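Local coordinates for protein chitosanase (Bacillus subtilis subsp. subtilis str. 168, PDB 7C6C) that hydrolyses internal beta-1,4 linkages between D-glucosamine units of partly acetylated chitosan as a family 46 glycoside hydrolase, at residues L33-R37 / G38-G42; F46-T50 / G51-E55; A129-T133 / A134-A138. All coordinates share one frame; numbering follows the deposited sequence.

Contact 1: residues L33-R37 / G38-G42; sequences LDDGR and GYTCG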
ATOM      1  N   LEU A  33      10.588  -9.951  -4.209  1.00 13.81           N
ATOM      2  CA  LEU A  33      10.483  -9.170  -5.436  1.00 15.18           C
ATOM      3  C   LEU A  33      11.820  -8.644  -5.932  1.00 14.64           C
ATOM      4  O   LEU A  33      11.862  -8.005  -6.987  1.00 16.38           O
ATOM      5  CB  LEU A  33       9.499  -8.017  -5.255  1.00 15.96           C
ATOM      6  CG  LEU A  33       8.086  -8.484  -4.906  1.00 16.61           C
ATOM      7  CD1 LEU A  33       7.169  -7.300  -4.679  1.00 17.59           C
ATOM      8  CD2 LEU A  33       7.519  -9.420  -5.978  1.00 17.63           C
ATOM      9  N   ASP A  34      12.909  -8.901  -5.208  1.00 13.93           N
ATOM     10  CA  ASP A  34      14.223  -8.366  -5.562  1.00 13.99           C
ATOM     11  C   ASP A  34      14.200  -6.846  -5.672  1.00 14.30           C
ATOM     12  O   ASP A  34      14.838  -6.249  -6.540  1.00 14.57           O
ATOM     13  CB  ASP A  34      14.811  -9.035  -6.803  1.00 14.45           C
ATOM     14  CG  ASP A  34      15.205 -10.463  -6.531  1.00 15.01           C
ATOM     15  OD1 ASP A  34      16.097 -10.677  -5.680  1.00 15.16           O
ATOM     16  OD2 ASP A  34      14.588 -11.368  -7.126  1.00 18.03           O
ATOM     17  N   ASP A  35      13.461  -6.222  -4.757  1.00 13.17           N
ATOM     18  CA  ASP A  35      13.337  -4.777  -4.674  1.00 13.38           C
ATOM     19  C   ASP A  35      14.058  -4.229  -3.455  1.00 12.49           C
ATOM     20  O   ASP A  35      13.770  -3.108  -3.018  1.00 13.28           O
ATOM     21  CB  ASP A  35      11.863  -4.374  -4.649  1.00 13.21           C
ATOM     22  CG  ASP A  35      11.124  -4.929  -3.440  1.00 13.65           C
ATOM     23  OD1 ASP A  35      11.664  -5.821  -2.746  1.00 12.52           O
ATOM     24  OD2 ASP A  35      10.000  -4.452  -3.193  1.00 14.94           O
ATOM     25  N   GLY A  36      14.972  -5.017  -2.885  1.00 11.82           N
ATOM     26  CA  GLY A  36      15.689  -4.633  -1.697  1.00 11.47           C
ATOM     27  C   GLY A  36      14.919  -4.807  -0.412  1.00 10.49           C
ATOM     28  O   GLY A  36      15.474  -4.541   0.662  1.00 11.28           O
ATOM     29  N   ARG A  37      13.665  -5.251  -0.474  1.00 10.21           N
ATOM     30  CA  ARG A  37      12.811  -5.262   0.707  1.00 10.28           C
ATOM     31  C   ARG A  37      12.664  -6.641   1.336  1.00  9.26           C
ATOM     32  O   ARG A  37      11.883  -6.798   2.280  1.00  9.87           O
ATOM     33  CB  ARG A  37      11.453  -4.622   0.405  1.00 11.10           C
ATOM     34  CG  ARG A  37      11.587  -3.176  -0.061  1.00 12.20           C
ATOM     35  CD  ARG A  37      10.235  -2.491  -0.127  1.00 13.87           C
ATOM     36  NE  ARG A  37      10.351  -1.093  -0.536  1.00 15.61           N
ATOM     37  CZ  ARG A  37      10.295  -0.677  -1.797  1.00 16.59           C
ATOM     38  NH1 ARG A  37      10.119  -1.549  -2.780  1.00 16.58           N
ATOM     39  NH2 ARG A  37      10.412   0.615  -2.069  1.00 17.98           N
ATOM     40  N   GLY A  38      13.405  -7.637   0.852  1.00  9.08           N
ATOM     41  CA  GLY A  38      13.304  -8.976   1.418  1.00  9.36           C
ATOM     42  C   GLY A  38      12.063  -9.664   0.899  1.00  9.06           C
ATOM     43  O   GLY A  38      11.832  -9.718  -0.309  1.00  9.51           O
ATOM     44  N   TYR A  39      11.261 -10.217   1.804  1.00  8.76           N
ATOM     45  CA  TYR A  39       9.975 -10.790   1.427  1.00  9.03           C
ATOM     46  C   TYR A  39       8.894  -9.724   1.532  1.00  8.93           C
ATOM     47  O   TYR A  39       8.856  -8.958   2.504  1.00  9.20           O
ATOM     48  CB  TYR A  39       9.589 -11.924   2.373  1.00  9.91           C
ATOM     49  CG  TYR A  39      10.169 -13.290   2.088  1.00  9.23           C
ATOM     50  CD1 TYR A  39      10.105 -13.861   0.828  1.00 10.61           C
ATOM     51  CD2 TYR A  39      10.754 -14.024   3.118  1.00  9.61           C
ATOM     52  CE1 TYR A  39      10.612 -15.129   0.595  1.00 11.23           C
ATOM     53  CE2 TYR A  39      11.255 -15.281   2.895  1.00 10.37           C
ATOM     54  CZ  TYR A  39      11.193 -15.829   1.632  1.00 10.88           C
ATOM     55  OH  TYR A  39      11.692 -17.097   1.433  1.00 13.24           O
ATOM     56  N   THR A  40       7.986  -9.723   0.551  1.00  8.75           N
ATOM     57  CA  THR A  40       6.778  -8.907   0.543  1.00  9.01           C
ATOM     58  C   THR A  40       5.593  -9.815   0.854  1.00  8.93           C
ATOM     59  O   THR A  40       5.425 -10.850   0.201  1.00  9.67           O
ATOM     60  CB  THR A  40       6.634  -8.263  -0.840  1.00  9.85           C
ATOM     61  OG1 THR A  40       7.770  -7.428  -1.075  1.00  9.79           O
ATOM     62  CG2 THR A  40       5.395  -7.413  -0.945  1.00 10.35           C
ATOM     63  N   CYS A  41       4.776  -9.431   1.845  1.00  8.88           N
ATOM     64  CA  CYS A  41       3.882 -10.375   2.504  1.00  9.60           C
ATOM     65  C   CYS A  41       2.489  -9.806   2.742  1.00  9.19           C
ATOM     66  O   CYS A  41       2.337  -8.664   3.183  1.00  9.67           O
ATOM     67  CB  CYS A  41       4.452 -10.754   3.875  1.00 10.60           C
ATOM     68  SG  CYS A  41       6.186 -11.244   3.902  1.00 10.19           S
ATOM     69  N   GLY A  42       1.476 -10.645   2.527  1.00  9.38           N
ATOM     70  CA  GLY A  42       0.149 -10.318   3.015  1.00  9.68           C
ATOM     71  C   GLY A  42      -0.526  -9.138   2.331  1.00  9.53           C
ATOM     72  O   GLY A  42      -0.135  -8.682   1.253  1.00  9.65           O
TER
HETATM   73  O   HOH W   1      10.255  -8.124  -1.935  1.00 11.22           O
HETATM   74  O   HOH W   2      13.642  -8.978  -2.436  1.00 12.19           O
HETATM   75  O   HOH W   3       7.690  -4.825  -1.800  1.00 14.14           O
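Thr40 OG1 is gripped by two waters, while Leu33 CD1 packs against this same OG1 at 3.7 Å. The hydroxyl donates to water 1, with OG1 2.7 Å from the water oxygen. It accepts from water 3, again with OG1 2.7 Å from the water oxygen. Thr40 carries OG1 anti to its carbonyl carbon (chi1 -61°), which turns the oxygen to the loop and leaves CG2 anti to the backbone N. The Leu33 side chain crosses that of Thr40 at about a right angle. Water 1 accepts from Leu33 N and Thr40 OG1, and donates to Gly38 O and Asp35 OD1. It therefore ties the start of the loop to the beginning of strand 39-41, where no direct hydrogen bond joins 33-37 to 38-42. Water 3 donates to Asp35 OD2, with its oxygen 2.7 Å from that atom, so both carboxylate oxygens are linked through water to the Thr40 hydroxyl. Asp35 is held from its own loop as well. Its OD1 accepts from Arg37 N at 3.1 Å, closing an Asx turn. Arg37 NH1 forms a salt bridge to Asp35 OD2 at 2.9 Å. OD2 lies in the guanidinium plane, yet NH1 reaches it from 52° above the carboxylate plane. Arg37 NH1 also bonds Thr200. Gly38 N is taken by Asp85. Four bonds, two to each oxygen, should hold the carboxylate's rotation. By similarity Asp35 is the catalytic nucleophile. The side chain of Thr40 is about 5 Å from that of Glu19, the predicted proton donor. Family 46 enzymes invert, so such a carboxylate would act by activating a water. Two waters link Asp35 and Thr40, but neither can be identified as the attacking one.

Contact 2: residues F46-T50 / G51-E55; sequences FTTAT and GDALE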
ATOM      1  N   PHE A  46       3.515  -6.109   3.374  1.00  9.01           N
ATOM      2  CA  PHE A  46       4.429  -5.888   4.487  1.00  9.04           C
ATOM      3  C   PHE A  46       5.777  -6.528   4.159  1.00  8.99           C
ATOM      4  O   PHE A  46       5.827  -7.678   3.724  1.00 11.51           O
ATOM      5  CB  PHE A  46       3.882  -6.575   5.742  1.00  9.27           C
ATOM      6  CG  PHE A  46       2.440  -6.248   6.097  1.00  9.20           C
ATOM      7  CD1 PHE A  46       2.116  -5.087   6.783  1.00  9.86           C
ATOM      8  CD2 PHE A  46       1.424  -7.172   5.843  1.00  9.35           C
ATOM      9  CE1 PHE A  46       0.810  -4.833   7.157  1.00 10.65           C
ATOM     10  CE2 PHE A  46       0.123  -6.911   6.223  1.00 10.23           C
ATOM     11  CZ  PHE A  46      -0.183  -5.743   6.879  1.00 10.27           C
ATOM     12  N   THR A  47       6.874  -5.817   4.396  1.00  9.07           N
ATOM     13  CA  THR A  47       8.172  -6.337   3.984  1.00  9.07           C
ATOM     14  C   THR A  47       9.073  -6.634   5.175  1.00  8.68           C
ATOM     15  O   THR A  47       8.956  -6.030   6.245  1.00  8.94           O
ATOM     16  CB  THR A  47       8.879  -5.400   3.000  1.00  9.75           C
ATOM     17  OG1 THR A  47       9.010  -4.099   3.585  1.00 11.35           O
ATOM     18  CG2 THR A  47       8.107  -5.295   1.687  1.00 10.90           C
ATOM     19  N   THR A  48      10.003  -7.567   4.967  1.00  8.83           N
ATOM     20  CA  THR A  48      10.935  -7.934   6.024  1.00  9.70           C
ATOM     21  C   THR A  48      12.081  -6.937   6.196  1.00 10.47           C
ATOM     22  O   THR A  48      12.671  -6.893   7.273  1.00 12.44           O
ATOM     23  CB  THR A  48      11.446  -9.369   5.833  1.00  9.52           C
ATOM     24  OG1 THR A  48      12.024  -9.528   4.533  1.00  9.90           O
ATOM     25  CG2 THR A  48      10.318 -10.363   5.984  1.00  9.99           C
ATOM     26  N   ALA A  49      12.401  -6.122   5.186  1.00  9.49           N
ATOM     27  CA  ALA A  49      13.459  -5.127   5.361  1.00 10.32           C
ATOM     28  C   ALA A  49      12.998  -3.907   6.155  1.00 10.79           C
ATOM     29  O   ALA A  49      13.831  -3.233   6.768  1.00 11.56           O
ATOM     30  CB  ALA A  49      13.999  -4.667   4.005  1.00 10.88           C
ATOM     31  N   THR A  50      11.696  -3.594   6.151  1.00 11.56           N
ATOM     32  CA  THR A  50      11.205  -2.336   6.714  1.00 12.16           C
ATOM     33  C   THR A  50      10.771  -2.444   8.162  1.00 12.42           C
ATOM     34  O   THR A  50      10.651  -1.414   8.836  1.00 15.23           O
ATOM     35  CB  THR A  50       9.982  -1.831   5.959  1.00 15.24           C
ATOM     36  OG1 THR A  50       8.926  -2.795   6.080  1.00 15.81           O
ATOM     37  CG2 THR A  50      10.326  -1.577   4.512  1.00 17.57           C
ATOM     38  N   GLY A  51      10.493  -3.639   8.651  1.00 12.57           N
ATOM     39  CA  GLY A  51       9.925  -3.776   9.967  1.00 13.67           C
ATOM     40  C   GLY A  51       8.429  -4.002   9.984  1.00 11.21           C
ATOM     41  O   GLY A  51       7.899  -4.412  11.024  1.00 11.69           O
ATOM     42  N   ASP A  52       7.728  -3.777   8.870  1.00 10.54           N
ATOM     43  CA  ASP A  52       6.283  -3.911   8.983  0.51 10.45           C
ATOM     44  C   ASP A  52       5.834  -5.363   9.008  1.00  9.05           C
ATOM     45  O   ASP A  52       4.863  -5.673   9.706  1.00  9.45           O
ATOM     46  CB  ASP A  52       5.502  -3.011   8.016  0.51 11.72           C
ATOM     47  CG  ASP A  52       5.780  -3.305   6.570  0.51 10.47           C
ATOM     48  OD1 ASP A  52       6.800  -3.945   6.263  0.51 10.53           O
ATOM     49  OD2 ASP A  52       4.960  -2.881   5.725  0.51 10.19           O
ATOM     50  N   ALA A  53       6.535  -6.279   8.328  1.00  8.64           N
ATOM     51  CA  ALA A  53       6.218  -7.693   8.510  1.00  9.02           C
ATOM     52  C   ALA A  53       6.527  -8.137   9.937  1.00  8.46           C
ATOM     53  O   ALA A  53       5.783  -8.934  10.523  1.00  9.18           O
ATOM     54  CB  ALA A  53       6.962  -8.547   7.485  1.00  9.74           C
ATOM     55  N   LEU A  54       7.628  -7.636  10.505  1.00  8.41           N
ATOM     56  CA  LEU A  54       7.927  -7.866  11.913  1.00  8.83           C
ATOM     57  C   LEU A  54       6.747  -7.455  12.787  1.00  8.24           C
ATOM     58  O   LEU A  54       6.342  -8.194  13.688  1.00  8.76           O
ATOM     59  CB  LEU A  54       9.197  -7.102  12.300  1.00  8.80           C
ATOM     60  CG  LEU A  54       9.467  -6.957  13.798  1.00  8.82           C
ATOM     61  CD1 LEU A  54       9.770  -8.301  14.460  1.00 10.20           C
ATOM     62  CD2 LEU A  54      10.599  -5.975  14.018  1.00 10.00           C
ATOM     63  N   GLU A  55       6.166  -6.280  12.521  1.00  8.40           N
ATOM     64  CA  GLU A  55       5.045  -5.816  13.337  1.00  8.76           C
ATOM     65  C   GLU A  55       3.858  -6.765  13.251  1.00  8.79           C
ATOM     66  O   GLU A  55       3.212  -7.039  14.266  1.00  9.77           O
ATOM     67  CB  GLU A  55       4.635  -4.389  12.967  1.00  9.67           C
ATOM     68  CG  GLU A  55       5.707  -3.359  13.289  1.00 11.23           C
ATOM     69  CD  GLU A  55       5.164  -1.958  13.391  1.00 11.92           C
ATOM     70  OE1 GLU A  55       4.155  -1.761  14.092  1.00 12.68           O
ATOM     71  OE2 GLU A  55       5.747  -1.051  12.766  1.00 13.22           O
TER
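Thr50 OG1 sits between the backbone N and the carbonyl carbon of its own residue (chi1 62°). This crowded position brings the hydroxyl over Asp52 N, on the far side of the turn. Thr47 OG1 has the same setting and faces Thr50 OG1. The two hydroxyls are hydrogen-bonded at 2.8 Å, and either may be the donor. Thr50 OG1 also accepts from Asp52 N at 3.2 Å. That bond is nearly straight (172°) and closes an ST turn at the helix start. Gly51 is the N-cap residue. Its positive phi carries the chain into helix 52-63. The next amide is served from the strand: Ala53 N donates to Thr47 O at 3.2 Å, coming from above the carbonyl plane. Regular helix bonding then begins with Glu55 N to Gly51 O at 3.0 Å. The Asp52 carboxylate swings back to the strand. Its OD1 accepts from Thr47 N on the syn side, but Asp52 is modelled in two conformers, so this bond belongs to one of them and its detail is doubtful. Apolar packing completes the joint. Phe46 CB meets Ala53 CB at 4.1 Å, and Thr48 CG2 lies 4.1 Å from Ala53 CB. The Phe46 side chain also touches Gln110 and Val113 of helix 104-128. Thr48 OG1 turns away to bond Tyr39 N in the neighbouring strand. The side chain of Thr47 is about 5 Å from that of Asp35, the likely nucleophile. The first two helical amides, Asp52 N and Ala53 N, thus find acceptors in the preceding turn and strand. A carboxylate at the N-terminal end of the helix would probably also be favoured by the helix dipole.

Contact 3: residues A129-T133 / A134-A138; sequences AGLKT and ALARA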
ATOM      1  N   ALA A 129      -4.241  17.797   4.266  1.00 22.03           N
ATOM      2  CA  ALA A 129      -4.262  18.400   2.941  1.00 21.29           C
ATOM      3  C   ALA A 129      -5.639  18.917   2.543  1.00 21.62           C
ATOM      4  O   ALA A 129      -5.785  19.468   1.447  1.00 22.19           O
ATOM      5  CB  ALA A 129      -3.753  17.403   1.894  1.00 21.26           C
ATOM      6  N   GLY A 130      -6.647  18.748   3.397  1.00 20.50           N
ATOM      7  CA  GLY A 130      -7.980  19.210   3.068  1.00 20.52           C
ATOM      8  C   GLY A 130      -8.701  18.391   2.020  1.00 20.42           C
ATOM      9  O   GLY A 130      -9.611  18.903   1.364  1.00 21.57           O
ATOM     10  N   LEU A 131      -8.321  17.129   1.838  1.00 19.58           N
ATOM     11  CA  LEU A 131      -8.981  16.300   0.841  1.00 19.54           C
ATOM     12  C   LEU A 131     -10.396  15.974   1.301  1.00 20.34           C
ATOM     13  O   LEU A 131     -10.615  15.587   2.454  1.00 22.83           O
ATOM     14  CB  LEU A 131      -8.183  15.015   0.615  1.00 18.89           C
ATOM     15  CG  LEU A 131      -6.715  15.233   0.238  1.00 18.79           C
ATOM     16  CD1 LEU A 131      -6.055  13.926  -0.144  1.00 18.83           C
ATOM     17  CD2 LEU A 131      -6.586  16.243  -0.886  1.00 19.29           C
ATOM     18  N   LYS A 132     -11.365  16.156   0.405  1.00 19.03           N
ATOM     19  CA  LYS A 132     -12.751  15.845   0.716  1.00 19.92           C
ATOM     20  C   LYS A 132     -13.313  14.660  -0.053  1.00 18.48           C
ATOM     21  O   LYS A 132     -14.320  14.092   0.381  1.00 21.23           O
ATOM     22  CB  LYS A 132     -13.647  17.066   0.464  1.00 22.09           C
ATOM     23  CG  LYS A 132     -13.355  18.246   1.377  1.00 24.43           C
ATOM     24  CD  LYS A 132     -14.296  19.409   1.084  1.00 27.26           C
ATOM     25  CE  LYS A 132     -14.122  20.541   2.087  1.00 29.80           C
ATOM     26  NZ  LYS A 132     -14.979  21.708   1.743  1.00 31.47           N
ATOM     27  N   THR A 133     -12.707  14.271  -1.172  1.00 15.37           N
ATOM     28  CA  THR A 133     -13.310  13.241  -2.005  1.00 14.57           C
ATOM     29  C   THR A 133     -12.832  11.856  -1.598  1.00 13.52           C
ATOM     30  O   THR A 133     -11.685  11.656  -1.186  1.00 13.63           O
ATOM     31  CB  THR A 133     -13.037  13.453  -3.499  1.00 14.76           C
ATOM     32  OG1 THR A 133     -11.647  13.239  -3.780  1.00 14.39           O
ATOM     33  CG2 THR A 133     -13.478  14.840  -3.968  1.00 15.57           C
ATOM     34  N   ALA A 134     -13.733  10.888  -1.739  1.00 12.65           N
ATOM     35  CA  ALA A 134     -13.363   9.509  -1.464  1.00 12.92           C
ATOM     36  C   ALA A 134     -12.266   9.037  -2.410  1.00 11.65           C
ATOM     37  O   ALA A 134     -11.370   8.292  -1.997  1.00 11.84           O
ATOM     38  CB  ALA A 134     -14.594   8.609  -1.564  1.00 13.04           C
ATOM     39  N   LEU A 135     -12.320   9.449  -3.682  1.00 11.40           N
ATOM     40  CA  LEU A 135     -11.293   9.010  -4.622  1.00 11.12           C
ATOM     41  C   LEU A 135      -9.916   9.515  -4.200  1.00 11.04           C
ATOM     42  O   LEU A 135      -8.941   8.760  -4.200  1.00 11.29           O
ATOM     43  CB  LEU A 135     -11.626   9.438  -6.051  1.00 11.39           C
ATOM     44  CG  LEU A 135     -10.530   9.118  -7.077  1.00 11.98           C
ATOM     45  CD1 LEU A 135     -10.199   7.620  -7.137  1.00 12.52           C
ATOM     46  CD2 LEU A 135     -10.909   9.632  -8.448  1.00 13.16           C
ATOM     47  N   ALA A 136      -9.809  10.790  -3.823  1.00 11.55           N
ATOM     48  CA  ALA A 136      -8.499  11.285  -3.407  1.00 11.77           C
ATOM     49  C   ALA A 136      -7.993  10.542  -2.175  1.00 11.59           C
ATOM     50  O   ALA A 136      -6.813  10.179  -2.103  1.00 11.97           O
ATOM     51  CB  ALA A 136      -8.543  12.787  -3.149  1.00 13.06           C
ATOM     52  N   ARG A 137      -8.875  10.288  -1.207  1.00 11.79           N
ATOM     53  CA  ARG A 137      -8.483   9.519  -0.028  1.00 11.89           C
ATOM     54  C   ARG A 137      -8.061   8.101  -0.399  1.00 11.48           C
ATOM     55  O   ARG A 137      -7.101   7.566   0.164  1.00 11.77           O
ATOM     56  CB  ARG A 137      -9.618   9.508   0.997  1.00 12.96           C
ATOM     57  CG  ARG A 137      -9.840  10.860   1.654  1.00 15.21           C
ATOM     58  CD  ARG A 137     -11.028  10.843   2.593  1.00 18.48           C
ATOM     59  NE  ARG A 137     -11.310  12.185   3.096  1.00 21.23           N
ATOM     60  CZ  ARG A 137     -12.497  12.595   3.538  1.00 24.06           C
ATOM     61  NH1 ARG A 137     -13.532  11.767   3.549  1.00 25.09           N
ATOM     62  NH2 ARG A 137     -12.648  13.840   3.965  1.00 25.30           N
ATOM     63  N   ALA A 138      -8.761   7.482  -1.355  1.00 10.82           N
ATOM     64  CA  ALA A 138      -8.375   6.151  -1.813  1.00 11.11           C
ATOM     65  C   ALA A 138      -7.009   6.171  -2.487  1.00 10.73           C
ATOM     66  O   ALA A 138      -6.209   5.241  -2.320  1.00 11.02           O
ATOM     67  CB  ALA A 138      -9.434   5.602  -2.762  1.00 11.74           C
TER
HETATM   68  O   HOH W   4      -9.635  13.836   4.300  1.00 29.01           O
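Two hydrogen bonds accepted by Thr133 start helix 134-147. Ala136 N donates to Thr133 OG1 at 3.1 Å, the N-capping bond. The backbone bond from Arg137 N to Thr133 O, also 3.1 Å, is the first regular one of the helix. Thr133 OG1 stands between its own N and carbonyl carbon (chi1 69°), which faces it to the helix end. The same oxygen lies 3.2 Å from Ala136 CB and is also hydrogen-bonded to Glu177, its strongest polar partner. The arginine makes a further set of polar contacts. Its chain, extended from CG to NE, runs back past Thr133 O to the loop. Arg137 NH2 donates to Leu131 O at 3.1 Å. The bond is bent (139°), with the acceptor tilted out of the guanidinium plane. Water 4 accepts from Arg137 NE and donates to Leu131 O, the latter 2.7 Å from the water oxygen. The arginine thus reaches Leu131 O directly through NH2 and through water from NE. Lys132 O lies over one face of the guanidinium, 3.8 Å above its plane and offset to the rim. Apolar contact is small: Leu131 CD1 touches Ala136 CB at 4.1 Å. Leu131 goes on to pack on Trp180 of helix 177-193, while Arg137 reaches back to Met123 and Ser126 of helix 104-128. Glu177 also accepts from Lys132 N. Gly130, with positive phi, closes helix 104-128. The whole is a tight helix-to-helix turn, a Schellman motif with Gly130 at C', followed three residues later by Thr133 as N-cap.

Contacts 1 and 2 lie side by side, their centres 9 Å apart, on one small antiparallel sheet. They touch through neighbouring strands 39-41 and 46-47. Contact 3 lies on the opposite side of the chain's centre, with nearest atoms about 16 Å from either, and joins two helices. Contact 2 is mostly buried and relies on direct bonds between threonine hydroxyls and backbone groups. Contact 1 is partly buried, contains the probable nucleophile, and relies on waters and a salt bridge. Contact 3 is also partly buried, but away from the probable active site. Contacts 2 and 3 both begin helices: glycine is the N-cap residue in one, threonine in the other.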